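Local coordinates for protein cellulosomal scaffoldin (Acetivibrio cellulolyticus, PDB 4WI0) that docks as the X module and dockerin of a cellulosomal scaffoldin onto a type II cohesin, in a protein that probably also cleaves cellulose, at residues N9-T14 against V145-G150; T33-V38 against K48-G53; A37-D40 against Y44-I47; F116-S119 against A123-Q126. The protein carries 1 engineered substitution. One frame throughout, in Å; residues are numbered along the deposited sequence.

Contact 1: residues N9-T14 against V145-G150; sequences NPDFVT and VAKHFG. Engineered in segment 145-150: G150 (natural residue Asn).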
loop_
_atom_site.group_PDB
_atom_site.type_symbol
_atom_site.label_atom_id
_atom_site.label_comp_id
_atom_site.label_asym_id
_atom_site.label_seq_id
_atom_site.Cartn_x
_atom_site.Cartn_y
_atom_site.Cartn_z
ATOM N N ASN B 9 15.524 0.613 11.646
ATOM C CA ASN B 9 14.720 -0.163 10.696
ATOM C C ASN B 9 13.531 0.686 10.221
ATOM O O ASN B 9 12.965 1.436 11.007
ATOM C CB ASN B 9 14.115 -1.399 11.382
ATOM C CG ASN B 9 15.029 -2.620 11.414
ATOM O OD1 ASN B 9 14.560 -3.693 11.787
ATOM N ND2 ASN B 9 16.308 -2.484 11.067
ATOM N N PRO B 10 13.122 0.544 8.948
ATOM C CA PRO B 10 11.870 1.208 8.544
ATOM C C PRO B 10 10.670 0.486 9.152
ATOM O O PRO B 10 10.746 -0.733 9.373
ATOM C CB PRO B 10 11.876 1.065 7.021
ATOM C CG PRO B 10 12.678 -0.162 6.769
ATOM C CD PRO B 10 13.727 -0.218 7.841
ATOM N N ASP B 11 9.586 1.212 9.435
ATOM C CA ASP B 11 8.384 0.594 10.000
ATOM C C ASP B 11 7.466 -0.011 8.916
ATOM O O ASP B 11 6.357 0.474 8.663
ATOM C CB ASP B 11 7.609 1.588 10.885
ATOM C CG ASP B 11 6.460 0.935 11.625
ATOM O OD1 ASP B 11 6.438 -0.309 11.733
ATOM O OD2 ASP B 11 5.565 1.655 12.095
ATOM N N PHE B 12 7.948 -1.078 8.284
ATOM C CA PHE B 12 7.139 -1.911 7.389
ATOM C C PHE B 12 7.874 -3.228 7.129
ATOM O O PHE B 12 9.101 -3.316 7.290
ATOM C CB PHE B 12 6.777 -1.200 6.061
ATOM C CG PHE B 12 7.966 -0.712 5.258
ATOM C CD1 PHE B 12 8.741 -1.594 4.507
ATOM C CD2 PHE B 12 8.276 0.636 5.212
ATOM C CE1 PHE B 12 9.817 -1.139 3.768
ATOM C CE2 PHE B 12 9.349 1.095 4.468
ATOM C CZ PHE B 12 10.123 0.211 3.749
ATOM N N VAL B 13 7.115 -4.244 6.739
ATOM C CA VAL B 13 7.665 -5.590 6.556
ATOM C C VAL B 13 8.537 -5.662 5.298
ATOM O O VAL B 13 8.183 -5.101 4.264
ATOM C CB VAL B 13 6.549 -6.670 6.539
ATOM C CG1 VAL B 13 5.727 -6.607 7.823
ATOM C CG2 VAL B 13 5.639 -6.531 5.325
ATOM N N THR B 14 9.679 -6.343 5.397
ATOM C CA THR B 14 10.633 -6.448 4.287
ATOM C C THR B 14 10.878 -7.904 3.911
ATOM O O THR B 14 10.336 -8.807 4.544
ATOM C CB THR B 14 11.988 -5.804 4.648
ATOM O OG1 THR B 14 12.562 -6.485 5.768
ATOM C CG2 THR B 14 11.814 -4.330 4.998
ATOM N N VAL B 145 2.057 4.448 4.290
ATOM C CA VAL B 145 1.841 5.841 4.678
ATOM C C VAL B 145 0.648 5.906 5.634
ATOM O O VAL B 145 0.717 6.570 6.671
ATOM C CB VAL B 145 1.611 6.751 3.446
ATOM C CG1 VAL B 145 1.410 8.201 3.868
ATOM C CG2 VAL B 145 2.786 6.657 2.482
ATOM N N ALA B 146 -0.429 5.188 5.303
ATOM C CA ALA B 146 -1.634 5.152 6.144
ATOM C C ALA B 146 -1.387 4.669 7.582
ATOM O O ALA B 146 -2.141 5.040 8.490
ATOM C CB ALA B 146 -2.722 4.315 5.486
ATOM N N LYS B 147 -0.340 3.863 7.798
ATOM C CA LYS B 147 0.052 3.422 9.154
ATOM C C LYS B 147 0.192 4.573 10.139
ATOM O O LYS B 147 -0.088 4.411 11.328
ATOM C CB LYS B 147 1.406 2.705 9.155
ATOM C CG LYS B 147 1.448 1.330 8.529
ATOM C CD LYS B 147 2.870 0.781 8.610
ATOM C CE LYS B 147 2.944 -0.666 8.156
ATOM N NZ LYS B 147 2.306 -1.606 9.122
ATOM N N HIS B 148 0.674 5.712 9.649
ATOM C CA HIS B 148 0.925 6.865 10.494
ATOM C C HIS B 148 0.273 8.118 9.905
ATOM O O HIS B 148 0.805 9.215 10.016
ATOM C CB HIS B 148 2.436 7.033 10.689
ATOM C CG HIS B 148 3.096 5.835 11.306
ATOM N ND1 HIS B 148 3.053 5.573 12.658
ATOM C CD2 HIS B 148 3.778 4.808 10.749
ATOM C CE1 HIS B 148 3.694 4.448 12.910
ATOM N NE2 HIS B 148 4.147 3.963 11.766
ATOM N N PHE B 149 -0.900 7.936 9.300
ATOM C CA PHE B 149 -1.636 9.034 8.677
ATOM C C PHE B 149 -1.950 10.114 9.712
ATOM O O PHE B 149 -2.413 9.804 10.800
ATOM C CB PHE B 149 -2.941 8.523 8.061
ATOM C CG PHE B 149 -3.615 9.516 7.144
ATOM C CD1 PHE B 149 -3.099 9.772 5.882
ATOM C CD2 PHE B 149 -4.767 10.189 7.541
ATOM C CE1 PHE B 149 -3.714 10.681 5.040
ATOM C CE2 PHE B 149 -5.387 11.101 6.697
ATOM C CZ PHE B 149 -4.860 11.342 5.444
ATOM N N GLY B 150 -1.697 11.372 9.360
ATOM C CA GLY B 150 -1.994 12.498 10.239
ATOM C C GLY B 150 -0.983 12.721 11.351
ATOM O O GLY B 150 -1.253 13.471 12.269
#
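D11 and K147 are the residues of closest backbone approach, with D11 CA and K147 CA 8.8 Å apart, so the two segments meet through side chains and not as paired strands. D11 is the centre of an inverse gamma turn just after strand 2-10. K147 and H148 lie in the C-terminal part of the dockerin, close to helix 139-146. The contact turns on one bond. H148 NE2 donates to D11 OD2 at 2.7 Å, with an N-H...O angle of 160°. The oxygen lies at the ring edge, almost in the ring plane. On the aspartate the bond arrives on the anti side, somewhat out of the carboxylate plane, and the two planes are 55° apart. D11 CG stands anti to the backbone N (chi1 -173°), which carries the carboxylate across to the histidine. The H148 ring is also stacked on W90, so a bond at its edge and a stacked ring both limit its rotation. K147 lies alongside with its aliphatic part. Its CD is 3.5 Å from the backbone O of D11, and its CE is 4.4 Å from F12 CB. The K147 chain bends at its last torsion, and NZ hydrogen-bonds to the chain of another protein, both to a polar side chain and to backbone. The F12 ring turns elsewhere: P10 CG lies over one face, and the ring touches N132, a calcium ligand. The arrangement is a surface His-carboxylate hydrogen bond joining X module to dockerin, consistent with the two modules packing together.

Contact 2: residues T33-V38 against K48-G53; sequences TTKSAV and KDVAAG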
loop_
_atom_site.group_PDB
_atom_site.type_symbol
_atom_site.label_atom_id
_atom_site.label_comp_id
_atom_site.label_asym_id
_atom_site.label_seq_id
_atom_site.Cartn_x
_atom_site.Cartn_y
_atom_site.Cartn_z
ATOM N N THR B 33 27.081 18.238 18.117
ATOM C CA THR B 33 28.364 17.889 17.535
ATOM C C THR B 33 28.216 17.940 16.013
ATOM O O THR B 33 27.117 18.129 15.479
ATOM C CB THR B 33 28.806 16.472 17.949
ATOM O OG1 THR B 33 27.983 15.497 17.293
ATOM C CG2 THR B 33 28.699 16.275 19.460
ATOM N N THR B 34 29.325 17.764 15.315
ATOM C CA THR B 34 29.292 17.591 13.867
ATOM C C THR B 34 29.492 16.123 13.529
ATOM O O THR B 34 30.000 15.794 12.454
ATOM C CB THR B 34 30.423 18.378 13.191
ATOM O OG1 THR B 34 31.677 17.795 13.563
ATOM C CG2 THR B 34 30.381 19.845 13.603
ATOM N N LYS B 35 29.104 15.243 14.447
ATOM C CA LYS B 35 29.335 13.820 14.287
ATOM C C LYS B 35 28.059 13.138 13.827
ATOM O O LYS B 35 26.988 13.325 14.422
ATOM C CB LYS B 35 29.851 13.216 15.593
ATOM C CG LYS B 35 31.181 13.815 16.036
ATOM C CD LYS B 35 31.925 12.937 17.027
ATOM C CE LYS B 35 33.434 13.112 16.907
ATOM N NZ LYS B 35 33.936 14.367 17.531
ATOM N N SER B 36 28.190 12.366 12.749
ATOM C CA SER B 36 27.087 11.618 12.157
ATOM C C SER B 36 27.561 10.252 11.667
ATOM O O SER B 36 28.750 9.930 11.738
ATOM C CB SER B 36 26.480 12.396 10.985
ATOM O OG SER B 36 25.688 13.473 11.451
ATOM N N ALA B 37 26.612 9.456 11.187
ATOM C CA ALA B 37 26.901 8.178 10.555
ATOM C C ALA B 37 25.701 7.738 9.734
ATOM O O ALA B 37 24.565 8.134 10.009
ATOM C CB ALA B 37 27.231 7.121 11.600
ATOM N N VAL B 38 25.959 6.912 8.729
ATOM C CA VAL B 38 24.896 6.374 7.888
ATOM C C VAL B 38 24.775 4.877 8.145
ATOM O O VAL B 38 25.796 4.180 8.268
ATOM C CB VAL B 38 25.189 6.643 6.409
ATOM C CG1 VAL B 38 24.053 6.139 5.541
ATOM C CG2 VAL B 38 25.406 8.138 6.184
ATOM N N LYS B 48 32.039 7.328 16.343
ATOM C CA LYS B 48 33.178 7.234 17.244
ATOM C C LYS B 48 33.572 8.599 17.786
ATOM O O LYS B 48 33.117 9.622 17.284
ATOM C CB LYS B 48 34.370 6.630 16.504
ATOM C CG LYS B 48 34.113 5.234 15.954
ATOM C CD LYS B 48 35.269 4.758 15.089
ATOM C CE LYS B 48 35.037 3.339 14.598
ATOM N NZ LYS B 48 36.127 2.875 13.693
ATOM N N ASP B 49 34.428 8.592 18.807
ATOM C CA ASP B 49 35.006 9.813 19.396
ATOM C C ASP B 49 33.962 10.803 19.913
ATOM O O ASP B 49 34.153 12.017 19.833
ATOM C CB ASP B 49 35.939 10.520 18.398
ATOM C CG ASP B 49 37.097 9.642 17.939
ATOM O OD1 ASP B 49 37.545 8.757 18.701
ATOM O OD2 ASP B 49 37.574 9.853 16.804
ATOM N N VAL B 50 32.861 10.286 20.449
ATOM C CA VAL B 50 31.807 11.148 20.981
ATOM C C VAL B 50 32.170 11.538 22.410
ATOM O O VAL B 50 32.531 10.681 23.224
ATOM C CB VAL B 50 30.427 10.466 20.954
ATOM C CG1 VAL B 50 29.360 11.385 21.534
ATOM C CG2 VAL B 50 30.060 10.062 19.535
ATOM N N ALA B 51 32.075 12.830 22.708
ATOM C CA ALA B 51 32.344 13.330 24.050
ATOM C C ALA B 51 31.186 12.979 24.972
ATOM O O ALA B 51 30.021 13.006 24.565
ATOM C CB ALA B 51 32.566 14.836 24.033
ATOM N N ALA B 52 31.528 12.640 26.213
ATOM C CA ALA B 52 30.555 12.368 27.258
ATOM C C ALA B 52 29.681 13.597 27.484
ATOM O O ALA B 52 30.172 14.722 27.467
ATOM C CB ALA B 52 31.269 11.990 28.546
ATOM N N GLY B 53 28.390 13.368 27.697
ATOM C CA GLY B 53 27.401 14.443 27.777
ATOM C C GLY B 53 26.018 13.933 27.413
ATOM O O GLY B 53 25.842 12.748 27.143
#
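K35 lays its side chain across the backbone of the corner at K48-D49. This is the tight part of the contact. K35 CE is 3.2 Å from the backbone O of D49, and K35 CD is 3.5 Å from that of K48. The lysine thus meets two carbonyl oxygens with its methylenes. Farther in, K35 CD rests on V50 CG2 at 4.2 Å, and V50 is buried against I30 and Y55. The K35 chain is extended until its last torsion, where it bends (chi4 77°) and brings NZ to 3.3 Å from D49 O. The outer side is loose. D49 is exposed, and of its side chain CB comes to 3.9 Å from K35 CE. Its carboxylate does not reach the ammonium: D49 OD2 and K35 NZ are 5.8 Å apart. K48 points away from strand 34-38. Each backbone has its own local shape. T33 OG1 accepts from K35 N in an ST turn and also bonds to I30 O, which shapes the backbone just ahead of K35. D49 and V50 both face T2 in a G1 beta bulge, where the chain turns a corner between the two sheets of the X module. The chemistry is that of a lysine stem over a bulged edge. Nearby carbonyl oxygens, and more distantly the D49 carboxylate, would probably favour the positive charge there without a salt bridge.

Contact 3: residues A37-D40 against Y44-I47; sequences AVTD and YFEI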
loop_
_atom_site.group_PDB
_atom_site.type_symbol
_atom_site.label_atom_id
_atom_site.label_comp_id
_atom_site.label_asym_id
_atom_site.label_seq_id
_atom_site.Cartn_x
_atom_site.Cartn_y
_atom_site.Cartn_z
ATOM N N ALA B 37 26.612 9.456 11.187
ATOM C CA ALA B 37 26.901 8.178 10.555
ATOM C C ALA B 37 25.701 7.738 9.734
ATOM O O ALA B 37 24.565 8.134 10.009
ATOM C CB ALA B 37 27.231 7.121 11.600
ATOM N N VAL B 38 25.959 6.912 8.729
ATOM C CA VAL B 38 24.896 6.374 7.888
ATOM C C VAL B 38 24.775 4.877 8.145
ATOM O O VAL B 38 25.796 4.180 8.268
ATOM C CB VAL B 38 25.189 6.643 6.409
ATOM C CG1 VAL B 38 24.053 6.139 5.541
ATOM C CG2 VAL B 38 25.406 8.138 6.184
ATOM N N THR B 39 23.543 4.381 8.232
ATOM C CA THR B 39 23.330 2.967 8.519
ATOM C C THR B 39 23.765 2.102 7.326
ATOM O O THR B 39 23.617 2.517 6.178
ATOM C CB THR B 39 21.863 2.641 8.869
ATOM O OG1 THR B 39 20.997 3.059 7.806
ATOM C CG2 THR B 39 21.448 3.313 10.179
ATOM N N ASP B 40 24.300 0.915 7.620
ATOM C CA ASP B 40 24.631 -0.077 6.587
ATOM C C ASP B 40 23.398 -0.897 6.201
ATOM O O ASP B 40 22.280 -0.572 6.611
ATOM C CB ASP B 40 25.789 -0.986 7.050
ATOM C CG ASP B 40 25.471 -1.776 8.317
ATOM O OD1 ASP B 40 24.286 -2.054 8.621
ATOM O OD2 ASP B 40 26.435 -2.125 9.023
ATOM N N TYR B 44 22.714 -0.878 10.736
ATOM C CA TYR B 44 23.642 -0.585 11.825
ATOM C C TYR B 44 24.426 0.708 11.602
ATOM O O TYR B 44 24.932 0.947 10.516
ATOM C CB TYR B 44 24.620 -1.748 11.992
ATOM C CG TYR B 44 25.631 -1.531 13.082
ATOM C CD1 TYR B 44 25.259 -1.590 14.423
ATOM C CD2 TYR B 44 26.957 -1.268 12.777
ATOM C CE1 TYR B 44 26.185 -1.385 15.431
ATOM C CE2 TYR B 44 27.893 -1.067 13.777
ATOM C CZ TYR B 44 27.503 -1.127 15.101
ATOM O OH TYR B 44 28.435 -0.919 16.082
ATOM N N PHE B 45 24.544 1.527 12.646
ATOM C CA PHE B 45 25.383 2.728 12.598
ATOM C C PHE B 45 26.364 2.766 13.765
ATOM O O PHE B 45 26.098 2.196 14.834
ATOM C CB PHE B 45 24.538 4.003 12.634
ATOM C CG PHE B 45 23.815 4.216 13.933
ATOM C CD1 PHE B 45 22.570 3.645 14.148
ATOM C CD2 PHE B 45 24.375 4.996 14.935
ATOM C CE1 PHE B 45 21.900 3.836 15.345
ATOM C CE2 PHE B 45 23.706 5.196 16.133
ATOM C CZ PHE B 45 22.471 4.611 16.339
ATOM N N GLU B 46 27.465 3.487 13.562
ATOM C CA GLU B 46 28.506 3.626 14.570
ATOM C C GLU B 46 29.138 5.013 14.488
ATOM O O GLU B 46 29.653 5.394 13.448
ATOM C CB GLU B 46 29.572 2.561 14.336
ATOM C CG GLU B 46 30.301 2.113 15.574
ATOM C CD GLU B 46 31.302 1.035 15.245
ATOM O OE1 GLU B 46 30.949 -0.151 15.366
ATOM O OE2 GLU B 46 32.418 1.386 14.825
ATOM N N ILE B 47 29.090 5.764 15.581
ATOM C CA ILE B 47 29.727 7.077 15.640
ATOM C C ILE B 47 30.796 7.069 16.734
ATOM O O ILE B 47 30.490 6.853 17.907
ATOM C CB ILE B 47 28.707 8.199 15.919
ATOM C CG1 ILE B 47 27.542 8.131 14.924
ATOM C CG2 ILE B 47 29.398 9.558 15.844
ATOM C CD1 ILE B 47 26.304 8.903 15.342
#
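Two hydrogen bonds join D40 to Y44. D40 N donates to Y44 O at 3.0 Å. In return, Y44 N donates to D40 OD1 at 2.9 Å and reaches it from above the carboxylate plane. D40 CG sits between the backbone N and the carbonyl carbon (chi1 61°), which folds the carboxylate back over the turn. D40 OD1 takes a second bond from N42 N, so two backbone N-H groups grip this oxygen. Y44 OH donates to the anti lone pair of E46 OE1 at 2.7 Å, which helps hold the ring. D40 OD2 lies at the edge of the Y44 ring, 3.9 Å from Y44 CD2. A weaker polar contact joins T39 CA to Y44 O, a CA-H...O approach. The segments run antiparallel, at 158°, and the short connection carries the chain from strand 34-38 in one sheet of the X module's beta-sandwich to strand 44-50 in the other. F45 and I47 pair with strand 2-10 through G6 and V4. The apolar contacts fill the inner side. A37 CB presses on I47 CG1 at 3.5 Å, tighter than usual, and meets F45 CB at 4.2 Å. T39 CG2 touches F45 CB at 4.0 Å, while T39 OG1 is held by K23 O and F26 N.

Contact 4: residues F116-S119 against A123-Q126; sequences FNTS and AKYQ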
loop_
_atom_site.group_PDB
_atom_site.type_symbol
_atom_site.label_atom_id
_atom_site.label_comp_id
_atom_site.label_asym_id
_atom_site.label_seq_id
_atom_site.Cartn_x
_atom_site.Cartn_y
_atom_site.Cartn_z
ATOM N N PHE B 116 0.626 5.423 -9.465
ATOM C CA PHE B 116 -0.022 4.243 -8.909
ATOM C C PHE B 116 -0.163 3.123 -9.939
ATOM O O PHE B 116 -0.481 3.368 -11.098
ATOM C CB PHE B 116 -1.401 4.573 -8.352
ATOM C CG PHE B 116 -1.983 3.482 -7.494
ATOM C CD1 PHE B 116 -1.477 3.240 -6.221
ATOM C CD2 PHE B 116 -3.037 2.694 -7.951
ATOM C CE1 PHE B 116 -2.007 2.235 -5.422
ATOM C CE2 PHE B 116 -3.565 1.685 -7.153
ATOM C CZ PHE B 116 -3.048 1.458 -5.889
ATOM N N ASN B 117 0.055 1.898 -9.476
ATOM C CA ASN B 117 -0.006 0.700 -10.317
ATOM C C ASN B 117 1.041 0.693 -11.428
ATOM O O ASN B 117 0.720 0.488 -12.593
ATOM C CB ASN B 117 -1.412 0.489 -10.900
ATOM C CG ASN B 117 -1.614 -0.922 -11.445
ATOM O OD1 ASN B 117 -2.161 -1.125 -12.540
ATOM N ND2 ASN B 117 -1.177 -1.903 -10.682
ATOM N N THR B 118 2.297 0.913 -11.057
ATOM C CA THR B 118 3.403 0.820 -12.007
ATOM C C THR B 118 4.476 -0.083 -11.443
ATOM O O THR B 118 4.536 -0.302 -10.239
ATOM C CB THR B 118 4.028 2.198 -12.314
ATOM O OG1 THR B 118 4.450 2.813 -11.093
ATOM C CG2 THR B 118 3.026 3.108 -13.023
ATOM N N SER B 119 5.307 -0.626 -12.325
ATOM C CA SER B 119 6.496 -1.354 -11.906
ATOM C C SER B 119 7.737 -0.663 -12.470
ATOM O O SER B 119 7.638 0.221 -13.321
ATOM C CB SER B 119 6.419 -2.821 -12.351
ATOM O OG SER B 119 6.405 -2.913 -13.754
ATOM N N ALA B 123 8.081 3.873 -17.530
ATOM C CA ALA B 123 8.664 5.219 -17.511
ATOM C C ALA B 123 8.079 6.084 -16.389
ATOM O O ALA B 123 8.785 6.899 -15.796
ATOM C CB ALA B 123 8.458 5.900 -18.857
ATOM N N LYS B 124 6.795 5.893 -16.101
ATOM C CA LYS B 124 6.104 6.653 -15.055
ATOM C C LYS B 124 6.541 6.295 -13.627
ATOM O O LYS B 124 6.351 7.082 -12.702
ATOM C CB LYS B 124 4.594 6.461 -15.198
ATOM C CG LYS B 124 3.771 7.224 -14.185
ATOM C CD LYS B 124 2.297 7.175 -14.527
ATOM C CE LYS B 124 1.932 8.208 -15.573
ATOM N NZ LYS B 124 0.464 8.185 -15.804
ATOM N N TYR B 125 7.107 5.108 -13.444
ATOM C CA TYR B 125 7.587 4.680 -12.130
ATOM C C TYR B 125 8.749 5.548 -11.623
ATOM O O TYR B 125 9.681 5.845 -12.362
ATOM C CB TYR B 125 8.015 3.218 -12.212
ATOM C CG TYR B 125 8.726 2.656 -11.003
ATOM C CD1 TYR B 125 10.092 2.872 -10.810
ATOM C CD2 TYR B 125 8.050 1.860 -10.080
ATOM C CE1 TYR B 125 10.754 2.337 -9.721
ATOM C CE2 TYR B 125 8.706 1.320 -8.987
ATOM C CZ TYR B 125 10.059 1.561 -8.818
ATOM O OH TYR B 125 10.721 1.033 -7.745
ATOM N N GLN B 126 8.684 5.942 -10.355
ATOM C CA GLN B 126 9.779 6.653 -9.701
ATOM C C GLN B 126 10.163 5.897 -8.438
ATOM O O GLN B 126 9.328 5.694 -7.555
ATOM C CB GLN B 126 9.357 8.074 -9.338
ATOM C CG GLN B 126 8.831 8.906 -10.500
ATOM C CD GLN B 126 8.120 10.170 -10.027
ATOM O OE1 GLN B 126 8.473 10.745 -8.994
ATOM N NE2 GLN B 126 7.108 10.601 -10.775
#
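Y125 lies beside the backbone of S119, its CB and ring start covering the carbonyl group. Y125 CB is 3.2 Å from S119 O, and Y125 CD2 is 3.5 Å from S119 C. The carbonyl approaches the ring obliquely. Y125 CG is anti to the backbone N (chi1 171°), which sends the ring along S119 and on toward the calcium loop. There Y125 OH hydrogen-bonds to D130 OD2, and D130 is a ligand of the calcium ion. The tyrosine is therefore a second-shell residue that would help position a first-shell one. T118 packs against the base of the same side chain. T118 OG1 is 3.8 Å from Y125 CB and lies near the plane of the ring, at its edge. That hydroxyl is itself bonded to A115 O. The methyl T118 CG2 reaches K124 CB at 4.3 Å, a loose touch on the exposed side. Contact between the segments is by van der Waals packing. The backbone of S119 is held from the turn instead, by D122 OD2. T118 and N117 both face I137 in a G1 beta bulge, and T118 and Y125 touch the I137 side chain. N117 and S119 also meet the chain of another protein. The link after helix 106-113 thus pairs through strand 118-119 with strand 136-137 of the second calcium loop, as part of the EF-hand-like calcium site of a dockerin.

Contacts 2 and 3 belong together. Both use strands 34-38 and 44-50, share A37 and V38, and touch where K35 CB packs on I47 CG2. Contact 3 buries more surface than contact 2 and has two hydrogen bonds and an apolar inner side. Contact 2 rests on a lysine stem over carbonyl oxygens. Contact 4 lies about 40 Å from contact 2, centre to centre, in the dockerin, and is made by packing. Contacts 2, 3 and 4 are all partly buried, so none is wholly core. Contact 1 is a surface contact held by a His-carboxylate bond. It alone spans the two modules. Contacts 1 and 4 both border the second calcium site, contact 4 with a direct bond to D130.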